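Local coordinates for Rv3651-like N-terminal domain-containing protein (Mycobacterium tuberculosis, PDB 4Q6U) that is of unknown function but, with one GAF-like and two PAS-like domains in its chain, is probably a triple sensor-domain protein, at residues C261-S269 with L302-V312; P149-V160 with T172-T180. One frame throughout, in Å; residues are numbered along the deposited sequence.

Interaction 1 (C261-S269 with L302-V312); sequences CSFYDWRRS and LPGHDVDWVPV
The phenol ring of Tyr264 takes Leu302 CD1 over the middle of one face, a CH-pi contact 3.7 Å from the ring centroid, while Leu302 CB lies against Tyr264 CD2. With chi1 at 77°, Tyr264 CG sits between its own backbone N and carbonyl carbon, and this turns the ring across the leucine. At the ring edge is the carbonyl of Pro303, whose O also accepts a fairly straight bond from Asp265 N (2.9 Å).

One residue on, Gly304 O receives Arg268 NH1 at 2.8 Å, in the guanidinium plane, and a weak second bond from NH2. The carboxylate of Asp265 steers this arginine: OD2 forms a salt bridge with Arg268 NH1 (2.9 Å), and OD1 takes Arg268 N from above the carboxylate plane, an Asx motif. His305 closes the outer side, its ring receiving Asp265 CB over a face (3.8 Å to the centroid) in a second CH-pi contact. Ser269 CB packs on Pro303 CG at 3.6 Å, and Ser269 OG and N grip Asp265 O from opposite faces of its plane.

The loop after strand 253-256 is thus fastened to the antiparallel hairpin of strands 296-303 and 309-320 in the C-terminal PAS-like domain; Leu332 of strand 325-333 touches Tyr264, and Trp256 meets Trp266 edge-to-face.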
loop_
_atom_site.group_PDB
_atom_site.type_symbol
_atom_site.label_atom_id
_atom_site.label_comp_id
_atom_site.label_asym_id
_atom_site.label_seq_id
_atom_site.Cartn_x
_atom_site.Cartn_y
_atom_site.Cartn_z
ATOM N N CYS B 261 14.328 15.492 -13.633
ATOM C CA CYS B 261 15.125 16.700 -13.561
ATOM C C CYS B 261 15.753 16.955 -14.917
ATOM O O CYS B 261 16.126 16.028 -15.637
ATOM C CB CYS B 261 16.198 16.606 -12.472
ATOM S SG CYS B 261 17.699 15.759 -12.959
ATOM N N SER B 262 15.838 18.225 -15.272
ATOM C CA SER B 262 16.451 18.623 -16.522
ATOM C C SER B 262 17.892 19.081 -16.296
ATOM O O SER B 262 18.523 19.592 -17.213
ATOM C CB SER B 262 15.628 19.729 -17.188
ATOM O OG SER B 262 15.337 20.771 -16.273
ATOM N N PHE B 263 18.410 18.876 -15.083
ATOM C CA PHE B 263 19.787 19.279 -14.759
ATOM C C PHE B 263 20.781 18.551 -15.641
ATOM O O PHE B 263 21.803 19.114 -16.019
ATOM C CB PHE B 263 20.170 18.989 -13.299
ATOM C CG PHE B 263 19.157 19.410 -12.294
ATOM C CD1 PHE B 263 18.362 20.522 -12.498
ATOM C CD2 PHE B 263 19.001 18.677 -11.129
ATOM C CE1 PHE B 263 17.417 20.890 -11.556
ATOM C CE2 PHE B 263 18.065 19.035 -10.191
ATOM C CZ PHE B 263 17.271 20.146 -10.400
ATOM N N TYR B 264 20.499 17.287 -15.943
ATOM C CA TYR B 264 21.440 16.495 -16.726
ATOM C C TYR B 264 20.701 15.579 -17.714
ATOM O O TYR B 264 19.495 15.386 -17.611
ATOM C CB TYR B 264 22.357 15.692 -15.792
ATOM C CG TYR B 264 21.731 14.446 -15.177
ATOM C CD1 TYR B 264 20.864 14.531 -14.096
ATOM C CD2 TYR B 264 22.035 13.186 -15.666
ATOM C CE1 TYR B 264 20.308 13.389 -13.540
ATOM C CE2 TYR B 264 21.482 12.042 -15.116
ATOM C CZ TYR B 264 20.626 12.146 -14.056
ATOM O OH TYR B 264 20.088 11.001 -13.519
ATOM N N ASP B 265 21.430 15.035 -18.682
ATOM C CA ASP B 265 20.810 14.259 -19.753
ATOM C C ASP B 265 20.717 12.790 -19.370
ATOM O O ASP B 265 21.498 11.964 -19.852
ATOM C CB ASP B 265 21.599 14.428 -21.064
ATOM C CG ASP B 265 20.777 14.066 -22.296
ATOM O OD1 ASP B 265 19.747 13.369 -22.161
ATOM O OD2 ASP B 265 21.166 14.468 -23.408
ATOM N N TRP B 266 19.754 12.474 -18.504
ATOM C CA TRP B 266 19.516 11.104 -18.070
ATOM C C TRP B 266 18.957 10.240 -19.204
ATOM O O TRP B 266 19.158 9.028 -19.213
ATOM C CB TRP B 266 18.558 11.073 -16.856
ATOM C CG TRP B 266 17.243 11.747 -17.107
ATOM C CD1 TRP B 266 16.969 13.085 -17.007
ATOM C CD2 TRP B 266 16.020 11.117 -17.503
ATOM N NE1 TRP B 266 15.652 13.323 -17.325
ATOM C CE2 TRP B 266 15.047 12.134 -17.625
ATOM C CE3 TRP B 266 15.652 9.792 -17.761
ATOM C CZ2 TRP B 266 13.728 11.863 -18.007
ATOM C CZ3 TRP B 266 14.335 9.525 -18.130
ATOM C CH2 TRP B 266 13.396 10.559 -18.254
ATOM N N ARG B 267 18.272 10.860 -20.163
ATOM C CA ARG B 267 17.671 10.089 -21.261
ATOM C C ARG B 267 18.720 9.594 -22.259
ATOM O O ARG B 267 18.733 8.417 -22.626
ATOM C CB ARG B 267 16.603 10.922 -21.977
ATOM C CG ARG B 267 15.310 11.058 -21.160
ATOM C CD ARG B 267 14.204 11.790 -21.913
ATOM N NE ARG B 267 13.858 11.122 -23.165
ATOM C CZ ARG B 267 14.098 11.632 -24.368
ATOM N NH1 ARG B 267 14.667 12.821 -24.479
ATOM N NH2 ARG B 267 13.765 10.957 -25.457
ATOM N N ARG B 268 19.606 10.484 -22.684
ATOM C CA ARG B 268 20.656 10.098 -23.635
ATOM C C ARG B 268 21.615 9.094 -23.002
ATOM O O ARG B 268 22.039 8.132 -23.647
ATOM C CB ARG B 268 21.431 11.322 -24.111
ATOM C CG ARG B 268 22.446 11.031 -25.230
ATOM C CD ARG B 268 23.398 12.189 -25.406
ATOM N NE ARG B 268 24.430 12.198 -24.368
ATOM C CZ ARG B 268 24.703 13.238 -23.584
ATOM N NH1 ARG B 268 24.025 14.372 -23.717
ATOM N NH2 ARG B 268 25.661 13.146 -22.667
ATOM N N SER B 269 21.958 9.313 -21.733
ATOM C CA SER B 269 22.982 8.487 -21.104
ATOM C C SER B 269 22.418 7.160 -20.578
ATOM O O SER B 269 23.164 6.339 -20.049
ATOM C CB SER B 269 23.687 9.260 -19.978
ATOM O OG SER B 269 22.786 9.561 -18.921
ATOM N N LEU B 302 27.533 14.307 -13.671
ATOM C CA LEU B 302 26.657 13.511 -14.531
ATOM C C LEU B 302 26.665 14.091 -15.948
ATOM O O LEU B 302 26.966 15.264 -16.125
ATOM C CB LEU B 302 25.243 13.487 -13.953
ATOM C CG LEU B 302 25.176 12.926 -12.529
ATOM C CD1 LEU B 302 23.774 13.032 -11.968
ATOM C CD2 LEU B 302 25.644 11.481 -12.540
ATOM N N PRO B 303 26.331 13.271 -16.962
ATOM C CA PRO B 303 26.374 13.723 -18.362
ATOM C C PRO B 303 25.483 14.929 -18.652
ATOM O O PRO B 303 24.310 14.913 -18.316
ATOM C CB PRO B 303 25.865 12.504 -19.146
ATOM C CG PRO B 303 26.041 11.350 -18.244
ATOM C CD PRO B 303 25.860 11.879 -16.847
ATOM N N GLY B 304 26.037 15.958 -19.285
ATOM C CA GLY B 304 25.266 17.144 -19.619
ATOM C C GLY B 304 24.520 17.122 -20.947
ATOM O O GLY B 304 24.769 16.278 -21.818
ATOM N N HIS B 305 23.598 18.069 -21.091
ATOM C CA HIS B 305 22.881 18.292 -22.340
ATOM C C HIS B 305 23.743 19.007 -23.390
ATOM O O HIS B 305 23.819 18.572 -24.546
ATOM C CB HIS B 305 21.611 19.103 -22.077
ATOM C CG HIS B 305 20.503 18.303 -21.462
ATOM N ND1 HIS B 305 20.187 18.380 -20.120
ATOM C CD2 HIS B 305 19.642 17.410 -22.003
ATOM C CE1 HIS B 305 19.175 17.571 -19.866
ATOM N NE2 HIS B 305 18.825 16.967 -20.988
ATOM N N ASP B 306 24.385 20.100 -22.988
ATOM C CA ASP B 306 25.198 20.901 -23.907
ATOM C C ASP B 306 26.692 20.737 -23.651
ATOM O O ASP B 306 27.512 20.858 -24.566
ATOM C CB ASP B 306 24.823 22.376 -23.799
ATOM C CG ASP B 306 23.341 22.609 -23.969
ATOM O OD1 ASP B 306 22.789 22.188 -25.008
ATOM O OD2 ASP B 306 22.726 23.202 -23.057
ATOM N N VAL B 307 27.044 20.478 -22.397
ATOM C CA VAL B 307 28.429 20.207 -22.035
ATOM C C VAL B 307 28.596 18.740 -21.659
ATOM O O VAL B 307 27.611 18.012 -21.510
ATOM C CB VAL B 307 28.900 21.100 -20.874
ATOM C CG1 VAL B 307 28.980 22.559 -21.326
ATOM C CG2 VAL B 307 27.984 20.941 -19.663
ATOM N N ASP B 308 29.843 18.304 -21.521
ATOM C CA ASP B 308 30.121 16.910 -21.205
ATOM C C ASP B 308 29.637 16.553 -19.800
ATOM O O ASP B 308 28.972 15.534 -19.591
ATOM C CB ASP B 308 31.620 16.620 -21.342
ATOM C CG ASP B 308 32.067 16.503 -22.792
ATOM O OD1 ASP B 308 31.207 16.243 -23.657
ATOM O OD2 ASP B 308 33.277 16.667 -23.062
ATOM N N TRP B 309 29.956 17.408 -18.835
ATOM C CA TRP B 309 29.690 17.085 -17.444
ATOM C C TRP B 309 28.981 18.209 -16.702
ATOM O O TRP B 309 29.246 19.390 -16.930
ATOM C CB TRP B 309 31.000 16.724 -16.737
ATOM C CG TRP B 309 31.682 15.543 -17.362
ATOM C CD1 TRP B 309 32.863 15.542 -18.052
ATOM C CD2 TRP B 309 31.205 14.192 -17.380
ATOM N NE1 TRP B 309 33.157 14.271 -18.482
ATOM C CE2 TRP B 309 32.155 13.424 -18.088
ATOM C CE3 TRP B 309 30.072 13.557 -16.864
ATOM C CZ2 TRP B 309 32.005 12.054 -18.290
ATOM C CZ3 TRP B 309 29.924 12.196 -17.065
ATOM C CH2 TRP B 309 30.883 11.461 -17.773
ATOM N N VAL B 310 28.070 17.816 -15.817
ATOM C CA VAL B 310 27.320 18.748 -14.988
ATOM C C VAL B 310 27.360 18.271 -13.541
ATOM O O VAL B 310 26.976 17.141 -13.258
ATOM C CB VAL B 310 25.851 18.872 -15.470
ATOM C CG1 VAL B 310 25.001 19.579 -14.438
ATOM C CG2 VAL B 310 25.799 19.607 -16.806
ATOM N N PRO B 311 27.856 19.119 -12.627
ATOM C CA PRO B 311 27.875 18.754 -11.204
ATOM C C PRO B 311 26.473 18.715 -10.614
ATOM O O PRO B 311 25.711 19.657 -10.782
ATOM C CB PRO B 311 28.717 19.868 -10.558
ATOM C CG PRO B 311 28.648 21.011 -11.522
ATOM C CD PRO B 311 28.556 20.390 -12.886
ATOM N N VAL B 312 26.137 17.618 -9.949
ATOM C CA VAL B 312 24.811 17.451 -9.356
ATOM C C VAL B 312 24.979 16.963 -7.936
ATOM O O VAL B 312 25.740 16.025 -7.694
ATOM C CB VAL B 312 23.932 16.437 -10.121
ATOM C CG1 VAL B 312 22.623 16.137 -9.336
ATOM C CG2 VAL B 312 23.639 16.919 -11.547
#

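Interaction 2 (P149-V160 with T172-T180); sequences PARELNPNETQV and TLCSIWDLT
Asn154 lies flat on the indole of Trp177, and the same asparagine supplies two of the three direct hydrogen bonds across the contact. Its OD1 accepts from Asp178 N (2.8 Å), the donor tilted 32° from the amide carbonyl plane, and its ND2 gives a nearly straight bond to Asp178 O (3.1 Å) lying in the amide plane. One side chain thereby engages both backbone polar groups of a single strand residue. In the third, the strand supplies the side chain: Trp177 NE1 donates to Pro155 O at 2.8 Å, in the carbonyl plane but 29° out of the indole plane. A water lies between Asn156 OD1 and Ser175 OG, but its distance to OD1 is too short to be trusted.

Stacking fixes the indole further. Asn154 CB stands over the five-membered ring, 3.2 Å from its centroid, and the amide and ring planes are only 9° apart. Trp177 CG, anti to the carbonyl carbon, carries the indole against the 154-157 turn, a type II beta turn. Glu157 crosses near the far end of the six-membered ring; its OE1 holds Asn154 N, and its OE2 forms a salt bridge with Lys255.

Apolar contacts border the indole. Val160 CG2 meets Leu173 CD2 at 3.5 Å and also reaches Trp177 CZ2, while Pro149 CG packs on Leu179 CD2 at 3.6 Å.

Strand 172-180 is an outermost strand of the middle PAS-like sheet, paired with strand 186-198, whose Phe191 meets Trp177 edge-to-face. Loop 149-156 and the start of helix 157-165 cover one face of strand 172-180; Cys174 and Ile176 point away from them and touch strand 31-37. Asn156 N hydrogen-bonds to Asp226 OD2 of the second subunit.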
loop_
_atom_site.group_PDB
_atom_site.type_symbol
_atom_site.label_atom_id
_atom_site.label_comp_id
_atom_site.label_asym_id
_atom_site.label_seq_id
_atom_site.Cartn_x
_atom_site.Cartn_y
_atom_site.Cartn_z
ATOM N N PRO B 149 5.669 5.129 -14.676
ATOM C CA PRO B 149 5.213 6.504 -14.487
ATOM C C PRO B 149 6.139 7.255 -13.543
ATOM O O PRO B 149 6.858 6.619 -12.769
ATOM C CB PRO B 149 3.827 6.334 -13.860
ATOM C CG PRO B 149 3.396 4.977 -14.271
ATOM C CD PRO B 149 4.630 4.143 -14.324
ATOM N N ALA B 150 6.145 8.579 -13.628
ATOM C CA ALA B 150 6.780 9.388 -12.600
ATOM C C ALA B 150 5.772 9.538 -11.471
ATOM O O ALA B 150 4.573 9.623 -11.735
ATOM C CB ALA B 150 7.201 10.740 -13.139
ATOM N N ARG B 151 6.267 9.517 -10.233
ATOM C CA ARG B 151 5.473 9.819 -9.027
ATOM C C ARG B 151 4.425 8.751 -8.692
ATOM O O ARG B 151 4.472 8.161 -7.608
ATOM C CB ARG B 151 4.812 11.206 -9.172
ATOM C CG ARG B 151 3.733 11.562 -8.141
ATOM C CD ARG B 151 4.275 11.760 -6.725
ATOM N NE ARG B 151 5.334 12.767 -6.613
ATOM C CZ ARG B 151 5.131 14.050 -6.326
ATOM N NH1 ARG B 151 3.902 14.509 -6.142
ATOM N NH2 ARG B 151 6.162 14.884 -6.230
ATOM N N GLU B 152 3.491 8.491 -9.609
ATOM C CA GLU B 152 2.407 7.536 -9.346
ATOM C C GLU B 152 2.898 6.093 -9.206
ATOM O O GLU B 152 3.742 5.638 -9.972
ATOM C CB GLU B 152 1.356 7.604 -10.459
ATOM C CG GLU B 152 0.958 9.017 -10.843
ATOM C CD GLU B 152 0.149 9.706 -9.766
ATOM O OE1 GLU B 152 -0.652 9.022 -9.092
ATOM O OE2 GLU B 152 0.316 10.931 -9.592
ATOM N N LEU B 153 2.323 5.368 -8.255
ATOM C CA LEU B 153 2.713 3.993 -7.959
ATOM C C LEU B 153 1.626 3.005 -8.384
ATOM O O LEU B 153 0.445 3.327 -8.354
ATOM C CB LEU B 153 2.993 3.831 -6.457
ATOM C CG LEU B 153 4.001 4.824 -5.866
ATOM C CD1 LEU B 153 4.182 4.532 -4.375
ATOM C CD2 LEU B 153 5.315 4.748 -6.585
ATOM N N ASN B 154 2.025 1.793 -8.740
ATOM C CA ASN B 154 1.058 0.792 -9.177
ATOM C C ASN B 154 1.261 -0.532 -8.469
ATOM O O ASN B 154 2.315 -0.739 -7.861
ATOM C CB ASN B 154 1.158 0.605 -10.696
ATOM C CG ASN B 154 0.203 1.498 -11.444
ATOM O OD1 ASN B 154 -1.014 1.329 -11.355
ATOM N ND2 ASN B 154 0.742 2.453 -12.186
ATOM N N PRO B 155 0.246 -1.426 -8.519
ATOM C CA PRO B 155 0.343 -2.741 -7.877
ATOM C C PRO B 155 1.562 -3.531 -8.315
ATOM O O PRO B 155 1.835 -3.633 -9.517
ATOM C CB PRO B 155 -0.937 -3.453 -8.333
ATOM C CG PRO B 155 -1.902 -2.369 -8.550
ATOM C CD PRO B 155 -1.118 -1.176 -9.026
ATOM N N ASN B 156 2.259 -4.108 -7.342
ATOM C CA ASN B 156 3.431 -4.940 -7.600
ATOM C C ASN B 156 4.574 -4.219 -8.304
ATOM O O ASN B 156 5.457 -4.862 -8.872
ATOM C CB ASN B 156 3.028 -6.184 -8.406
ATOM C CG ASN B 156 2.225 -7.169 -7.578
ATOM O OD1 ASN B 156 1.003 -7.279 -7.722
ATOM N ND2 ASN B 156 2.905 -7.866 -6.676
ATOM N N GLU B 157 4.586 -2.891 -8.244
ATOM C CA GLU B 157 5.708 -2.138 -8.803
ATOM C C GLU B 157 7.007 -2.482 -8.057
ATOM O O GLU B 157 8.095 -2.426 -8.628
ATOM C CB GLU B 157 5.441 -0.625 -8.758
ATOM C CG GLU B 157 6.504 0.211 -9.511
ATOM C CD GLU B 157 5.967 1.544 -10.011
ATOM O OE1 GLU B 157 4.834 1.912 -9.644
ATOM O OE2 GLU B 157 6.675 2.230 -10.777
ATOM N N THR B 158 6.887 -2.850 -6.784
ATOM C CA THR B 158 8.039 -3.301 -6.005
ATOM C C THR B 158 8.718 -4.494 -6.680
ATOM O O THR B 158 9.947 -4.581 -6.735
ATOM C CB THR B 158 7.626 -3.692 -4.559
ATOM O OG1 THR B 158 7.033 -2.561 -3.900
ATOM C CG2 THR B 158 8.833 -4.165 -3.757
ATOM N N GLN B 159 7.906 -5.413 -7.190
ATOM C CA GLN B 159 8.422 -6.603 -7.857
ATOM C C GLN B 159 9.054 -6.266 -9.193
ATOM O O GLN B 159 9.985 -6.940 -9.625
ATOM C CB GLN B 159 7.314 -7.638 -8.058
ATOM C CG GLN B 159 7.230 -8.652 -6.940
ATOM C CD GLN B 159 7.035 -7.992 -5.598
ATOM O OE1 GLN B 159 6.081 -7.239 -5.400
ATOM N NE2 GLN B 159 7.950 -8.252 -4.668
ATOM N N VAL B 160 8.556 -5.227 -9.853
ATOM C CA VAL B 160 9.168 -4.797 -11.111
ATOM C C VAL B 160 10.567 -4.267 -10.835
ATOM O O VAL B 160 11.532 -4.631 -11.504
ATOM C CB VAL B 160 8.342 -3.708 -11.825
ATOM C CG1 VAL B 160 9.120 -3.135 -13.023
ATOM C CG2 VAL B 160 6.996 -4.255 -12.268
ATOM N N THR B 172 8.035 -14.206 -13.039
ATOM C CA THR B 172 7.015 -13.667 -13.936
ATOM C C THR B 172 6.063 -12.716 -13.214
ATOM O O THR B 172 5.852 -12.831 -12.007
ATOM C CB THR B 172 6.175 -14.783 -14.598
ATOM O OG1 THR B 172 5.517 -15.560 -13.592
ATOM C CG2 THR B 172 7.052 -15.692 -15.446
ATOM N N LEU B 173 5.481 -11.785 -13.965
ATOM C CA LEU B 173 4.529 -10.842 -13.394
ATOM C C LEU B 173 3.364 -10.522 -14.342
ATOM O O LEU B 173 3.568 -10.222 -15.516
ATOM C CB LEU B 173 5.248 -9.551 -12.999
ATOM C CG LEU B 173 4.351 -8.461 -12.409
ATOM C CD1 LEU B 173 3.535 -8.987 -11.227
ATOM C CD2 LEU B 173 5.179 -7.253 -12.001
ATOM N N CYS B 174 2.142 -10.615 -13.828
ATOM C CA CYS B 174 0.951 -10.166 -14.546
ATOM C C CYS B 174 0.223 -9.125 -13.700
ATOM O O CYS B 174 -0.081 -9.387 -12.543
ATOM C CB CYS B 174 0.003 -11.338 -14.843
ATOM S SG CYS B 174 0.724 -12.686 -15.795
ATOM N N SER B 175 -0.077 -7.961 -14.265
ATOM C CA SER B 175 -0.797 -6.945 -13.497
ATOM C C SER B 175 -1.630 -6.032 -14.396
ATOM O O SER B 175 -1.454 -6.008 -15.619
ATOM C CB SER B 175 0.188 -6.105 -12.667
ATOM O OG SER B 175 -0.521 -5.268 -11.768
ATOM N N ILE B 176 -2.552 -5.308 -13.773
ATOM C CA ILE B 176 -3.265 -4.200 -14.400
ATOM C C ILE B 176 -2.816 -2.894 -13.747
ATOM O O ILE B 176 -2.874 -2.775 -12.527
ATOM C CB ILE B 176 -4.788 -4.329 -14.239
ATOM C CG1 ILE B 176 -5.312 -5.590 -14.929
ATOM C CG2 ILE B 176 -5.482 -3.089 -14.787
ATOM C CD1 ILE B 176 -5.345 -5.471 -16.431
ATOM N N TRP B 177 -2.397 -1.914 -14.541
ATOM C CA TRP B 177 -1.891 -0.654 -13.991
ATOM C C TRP B 177 -2.707 0.563 -14.414
ATOM O O TRP B 177 -3.260 0.595 -15.514
ATOM C CB TRP B 177 -0.435 -0.437 -14.405
ATOM C CG TRP B 177 0.554 -1.183 -13.574
ATOM C CD1 TRP B 177 0.311 -2.253 -12.754
ATOM C CD2 TRP B 177 1.954 -0.905 -13.470
ATOM N NE1 TRP B 177 1.480 -2.658 -12.155
ATOM C CE2 TRP B 177 2.503 -1.847 -12.580
ATOM C CE3 TRP B 177 2.794 0.059 -14.038
ATOM C CZ2 TRP B 177 3.857 -1.862 -12.255
ATOM C CZ3 TRP B 177 4.135 0.042 -13.712
ATOM C CH2 TRP B 177 4.653 -0.909 -12.828
ATOM N N ASP B 178 -2.774 1.557 -13.530
ATOM C CA ASP B 178 -3.389 2.846 -13.837
ATOM C C ASP B 178 -2.370 3.839 -14.393
ATOM O O ASP B 178 -1.317 4.059 -13.788
ATOM C CB ASP B 178 -4.037 3.438 -12.593
ATOM C CG ASP B 178 -5.221 2.630 -12.115
ATOM O OD1 ASP B 178 -6.290 2.723 -12.752
ATOM O OD2 ASP B 178 -5.080 1.903 -11.109
ATOM N N LEU B 179 -2.685 4.449 -15.531
ATOM C CA LEU B 179 -1.801 5.451 -16.131
ATOM C C LEU B 179 -2.587 6.680 -16.575
ATOM O O LEU B 179 -3.814 6.714 -16.491
ATOM C CB LEU B 179 -1.052 4.873 -17.333
ATOM C CG LEU B 179 -0.329 3.525 -17.254
ATOM C CD1 LEU B 179 0.228 3.154 -18.638
ATOM C CD2 LEU B 179 0.792 3.562 -16.234
ATOM N N THR B 180 -1.878 7.685 -17.067
ATOM C CA THR B 180 -2.528 8.823 -17.696
ATOM C C THR B 180 -1.894 9.067 -19.069
ATOM O O THR B 180 -0.671 9.183 -19.182
ATOM C CB THR B 180 -2.429 10.081 -16.815
ATOM O OG1 THR B 180 -3.289 9.935 -15.673
ATOM C CG2 THR B 180 -2.848 11.308 -17.589
HETATM O O HOH W 1 -0.769 -6.935 -9.307
#

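Overall arrangement
From the N terminus the chain first builds the GAF-like domain, then the middle PAS-like domain. Here interaction 2 closes a short loop: the rest of helix 157-165 and a loop, 11 residues in all, lead from 149-160 to strand 172-180. Interaction 1 comes later, in the C-terminal PAS-like domain, with 32 residues between its segments, including most of strand 296-303. The two are in series, neither nested nor crossed, with centres 27 Å apart and nearest atoms about 8 Å apart. Strand 253-256 and the residues just after it, shortly before 261-269, meet 149-160 through Lys255, Trp256, Leu257 and Asp258, and Arg267 forms a salt bridge with Glu146, linking the two PAS-like domains.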